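Local coordinates for protein conk-C1 (Conus cocceus, PDB 6YHT) that probably blocks potassium channels as a cone snail venom toxin of the Kunitz fold, apparently by a lid-like mechanism, at residues A[32-37]-A[43-48]. Numbering follows the deposited sequence.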
ATOM      1  N   LEU A  32       1.028  -3.521   6.067  1.00 56.38           N
ATOM      2  CA  LEU A  32       2.042  -2.818   6.827  1.00 55.83           C
ATOM      3  C   LEU A  32       2.120  -1.368   6.388  1.00 54.17           C
ATOM      4  O   LEU A  32       1.634  -0.973   5.321  1.00 56.78           O
ATOM      5  CB  LEU A  32       3.418  -3.484   6.710  1.00 54.00           C
ATOM      6  CG  LEU A  32       3.527  -4.942   7.175  1.00 56.32           C
ATOM      7  CD1 LEU A  32       4.840  -5.554   6.719  1.00 52.46           C
ATOM      8  CD2 LEU A  32       3.376  -5.088   8.694  1.00 58.36           C
ATOM      9  N   ARG A  33       2.731  -0.582   7.256  1.00 53.62           N
ATOM     10  CA  ARG A  33       2.925   0.833   7.006  1.00 56.55           C
ATOM     11  C   ARG A  33       4.024   1.055   5.973  1.00 54.04           C
ATOM     12  O   ARG A  33       5.044   0.357   5.964  1.00 53.26           O
ATOM     13  CB  ARG A  33       3.287   1.519   8.325  1.00 56.00           C
ATOM     14  CG  ARG A  33       3.941   2.869   8.180  1.00 64.00           C
ATOM     15  CD  ARG A  33       4.313   3.434   9.533  1.00 63.61           C
ATOM     16  NE  ARG A  33       4.861   4.775   9.422  1.00 71.59           N
ATOM     17  CZ  ARG A  33       5.196   5.527  10.461  1.00 73.62           C
ATOM     18  NH1 ARG A  33       5.030   5.064  11.695  1.00 69.50           N
ATOM     19  NH2 ARG A  33       5.695   6.740  10.260  1.00 67.70           N
ATOM     20  N   PHE A  34       3.821   2.038   5.099  1.00 51.26           N
ATOM     21  CA  PHE A  34       4.901   2.533   4.259  1.00 53.68           C
ATOM     22  C   PHE A  34       4.699   4.026   4.068  1.00 64.47           C
ATOM     23  O   PHE A  34       3.647   4.580   4.402  1.00 58.79           O
ATOM     24  CB  PHE A  34       4.986   1.788   2.926  1.00 52.87           C
ATOM     25  CG  PHE A  34       3.991   2.245   1.887  1.00 54.25           C
ATOM     26  CD1 PHE A  34       2.659   1.858   1.959  1.00 53.81           C
ATOM     27  CD2 PHE A  34       4.399   3.018   0.810  1.00 52.10           C
ATOM     28  CE1 PHE A  34       1.750   2.250   0.978  1.00 51.45           C
ATOM     29  CE2 PHE A  34       3.501   3.428  -0.164  1.00 51.62           C
ATOM     30  CZ  PHE A  34       2.177   3.032  -0.085  1.00 55.96           C
ATOM     31  N   THR A  35       5.734   4.688   3.563  1.00 58.43           N
ATOM     32  CA  THR A  35       5.695   6.127   3.364  1.00 58.97           C
ATOM     33  C   THR A  35       5.474   6.425   1.893  1.00 59.56           C
ATOM     34  O   THR A  35       6.176   5.883   1.034  1.00 57.00           O
ATOM     35  CB  THR A  35       6.980   6.787   3.847  1.00 56.21           C
ATOM     36  OG1 THR A  35       7.098   6.624   5.265  1.00 59.00           O
ATOM     37  CG2 THR A  35       6.964   8.260   3.532  1.00 62.80           C
ATOM     38  N   TYR A  36       4.485   7.273   1.612  1.00 59.57           N
ATOM     39  CA  TYR A  36       4.107   7.676   0.267  1.00 64.97           C
ATOM     40  C   TYR A  36       4.441   9.150   0.086  1.00 66.86           C
ATOM     41  O   TYR A  36       4.284   9.945   1.016  1.00 69.71           O
ATOM     42  CB  TYR A  36       2.611   7.434   0.053  1.00 61.78           C
ATOM     43  CG  TYR A  36       2.056   7.749  -1.325  1.00 61.58           C
ATOM     44  CD1 TYR A  36       2.528   7.104  -2.454  1.00 61.15           C
ATOM     45  CD2 TYR A  36       1.021   8.665  -1.482  1.00 65.25           C
ATOM     46  CE1 TYR A  36       2.004   7.378  -3.698  1.00 61.88           C
ATOM     47  CE2 TYR A  36       0.490   8.947  -2.733  1.00 64.67           C
ATOM     48  CZ  TYR A  36       0.982   8.303  -3.830  1.00 65.59           C
ATOM     49  OH  TYR A  36       0.454   8.582  -5.075  1.00 70.21           O
ATOM     50  N   ASN A  37       4.912   9.518  -1.101  1.00 68.19           N
ATOM     51  CA  ASN A  37       5.407  10.873  -1.294  1.00 70.31           C
ATOM     52  C   ASN A  37       4.362  11.838  -1.838  1.00 73.83           C
ATOM     53  O   ASN A  37       4.610  13.047  -1.848  1.00 80.46           O
ATOM     54  CB  ASN A  37       6.632  10.853  -2.202  1.00 69.50           C
ATOM     55  CG  ASN A  37       7.833  10.243  -1.519  1.00 71.78           C
ATOM     56  OD1 ASN A  37       8.570   9.452  -2.114  1.00 74.51           O
ATOM     57  ND2 ASN A  37       8.030  10.597  -0.252  1.00 64.35           N
ATOM     58  N   ALA A  43      -1.557   0.665  -7.099  1.00 51.16           N
ATOM     59  CA  ALA A  43      -2.802   0.429  -6.385  1.00 55.56           C
ATOM     60  C   ALA A  43      -2.619  -0.294  -5.055  1.00 54.88           C
ATOM     61  O   ALA A  43      -3.598  -0.457  -4.320  1.00 55.09           O
ATOM     62  CB  ALA A  43      -3.782  -0.358  -7.270  1.00 57.83           C
ATOM     63  N   ASN A  44      -1.404  -0.713  -4.701  1.00 55.26           N
ATOM     64  CA  ASN A  44      -1.177  -1.337  -3.396  1.00 55.38           C
ATOM     65  C   ASN A  44      -0.836  -0.249  -2.383  1.00 54.66           C
ATOM     66  O   ASN A  44       0.286  -0.124  -1.893  1.00 54.89           O
ATOM     67  CB  ASN A  44      -0.085  -2.392  -3.483  1.00 57.62           C
ATOM     68  CG  ASN A  44      -0.071  -3.302  -2.278  1.00 56.41           C
ATOM     69  OD1 ASN A  44      -0.918  -3.185  -1.370  1.00 51.34           O
ATOM     70  ND2 ASN A  44       0.901  -4.205  -2.240  1.00 52.60           N
ATOM     71  N   ASN A  45      -1.854   0.548  -2.078  1.00 52.40           N
ATOM     72  CA  ASN A  45      -1.673   1.821  -1.381  1.00 51.96           C
ATOM     73  C   ASN A  45      -3.037   2.156  -0.779  1.00 53.71           C
ATOM     74  O   ASN A  45      -3.950   2.534  -1.508  1.00 54.50           O
ATOM     75  CB  ASN A  45      -1.205   2.885  -2.371  1.00 58.18           C
ATOM     76  CG  ASN A  45      -1.019   4.263  -1.749  1.00 56.60           C
ATOM     77  OD1 ASN A  45      -1.632   4.601  -0.746  1.00 65.12           O
ATOM     78  ND2 ASN A  45      -0.190   5.077  -2.380  1.00 55.80           N
ATOM     79  N   PHE A  46      -3.184   1.968   0.524  1.00 54.05           N
ATOM     80  CA  PHE A  46      -4.470   2.170   1.172  1.00 55.98           C
ATOM     81  C   PHE A  46      -4.363   3.265   2.219  1.00 58.92           C
ATOM     82  O   PHE A  46      -3.306   3.461   2.828  1.00 57.30           O
ATOM     83  CB  PHE A  46      -4.963   0.903   1.848  1.00 54.44           C
ATOM     84  CG  PHE A  46      -5.081  -0.281   0.931  1.00 59.55           C
ATOM     85  CD1 PHE A  46      -6.299  -0.612   0.363  1.00 60.13           C
ATOM     86  CD2 PHE A  46      -3.989  -1.088   0.680  1.00 56.93           C
ATOM     87  CE1 PHE A  46      -6.418  -1.717  -0.466  1.00 61.47           C
ATOM     88  CE2 PHE A  46      -4.099  -2.183  -0.138  1.00 55.27           C
ATOM     89  CZ  PHE A  46      -5.321  -2.509  -0.711  1.00 57.74           C
ATOM     90  N   ILE A  47      -5.478   3.955   2.452  1.00 56.37           N
ATOM     91  CA  ILE A  47      -5.488   5.029   3.447  1.00 55.59           C
ATOM     92  C   ILE A  47      -5.535   4.457   4.851  1.00 62.45           C
ATOM     93  O   ILE A  47      -4.955   5.020   5.787  1.00 60.73           O
ATOM     94  CB  ILE A  47      -6.678   5.973   3.204  1.00 60.73           C
ATOM     95  CG1 ILE A  47      -6.603   6.595   1.817  1.00 65.53           C
ATOM     96  CG2 ILE A  47      -6.705   7.050   4.271  1.00 61.52           C
ATOM     97  CD1 ILE A  47      -5.954   7.967   1.787  1.00 68.93           C
ATOM     98  N   HIS A  48      -6.233   3.338   5.030  1.00 58.96           N
ATOM     99  CA  HIS A  48      -6.407   2.734   6.335  1.00 58.43           C
ATOM    100  C   HIS A  48      -6.098   1.255   6.277  1.00 59.76           C
ATOM    101  O   HIS A  48      -6.159   0.620   5.219  1.00 58.43           O
ATOM    102  CB  HIS A  48      -7.831   2.934   6.875  1.00 53.91           C
ATOM    103  CG  HIS A  48      -8.052   4.303   7.405  1.00 57.59           C
ATOM    104  ND1 HIS A  48      -8.794   5.242   6.731  1.00 58.91           N
ATOM    105  CD2 HIS A  48      -7.569   4.916   8.505  1.00 55.26           C
ATOM    106  CE1 HIS A  48      -8.786   6.368   7.413  1.00 57.05           C
ATOM    107  NE2 HIS A  48      -8.048   6.201   8.492  1.00 52.46           N
TER
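The side-chain amide of Asn45 meets the rings of Phe34 and Tyr36, each in a different way. Against Tyr36 it comes end-on to a face: ND2 of Asn45 stands 3.3 Å above the Tyr36 ring plane, over its centre, 3.4 Å from both CD1 and CE1 of Tyr36. The amide plane is turned 79° from the ring, so the amide stands nearly upright on it, its nitrogen end toward the face. A chi1 of 179° turns CG of Asn45 away from its own backbone N and carries the amide out toward the tyrosine. Phe34 instead presents its rim: its CZ lies 3.8 Å from CG of Asn45, the amide carbon sitting near the ring plane, and the two flat groups are again almost perpendicular (82°). The neighbouring corner, CE1 of Phe34, lies 4.0 Å from the backbone O of Asn44, the centre of an inverse gamma turn. OD1 of Asn45 and the hydroxyl of Tyr36 have partners outside the contact: OD1 accepts a hydrogen bond from Arg21, which should help fix the amide's rotation, while the hydroxyl bonds to the carbonyl of Gly40. In the Kunitz fold, this contact lays the loop before helix 49-56 against strand 30-36 of the two-stranded antiparallel hairpin; Asn44 ties the loop to Tyr24 of strand 19-25 and to Glu8, and Phe46 packs on the helix.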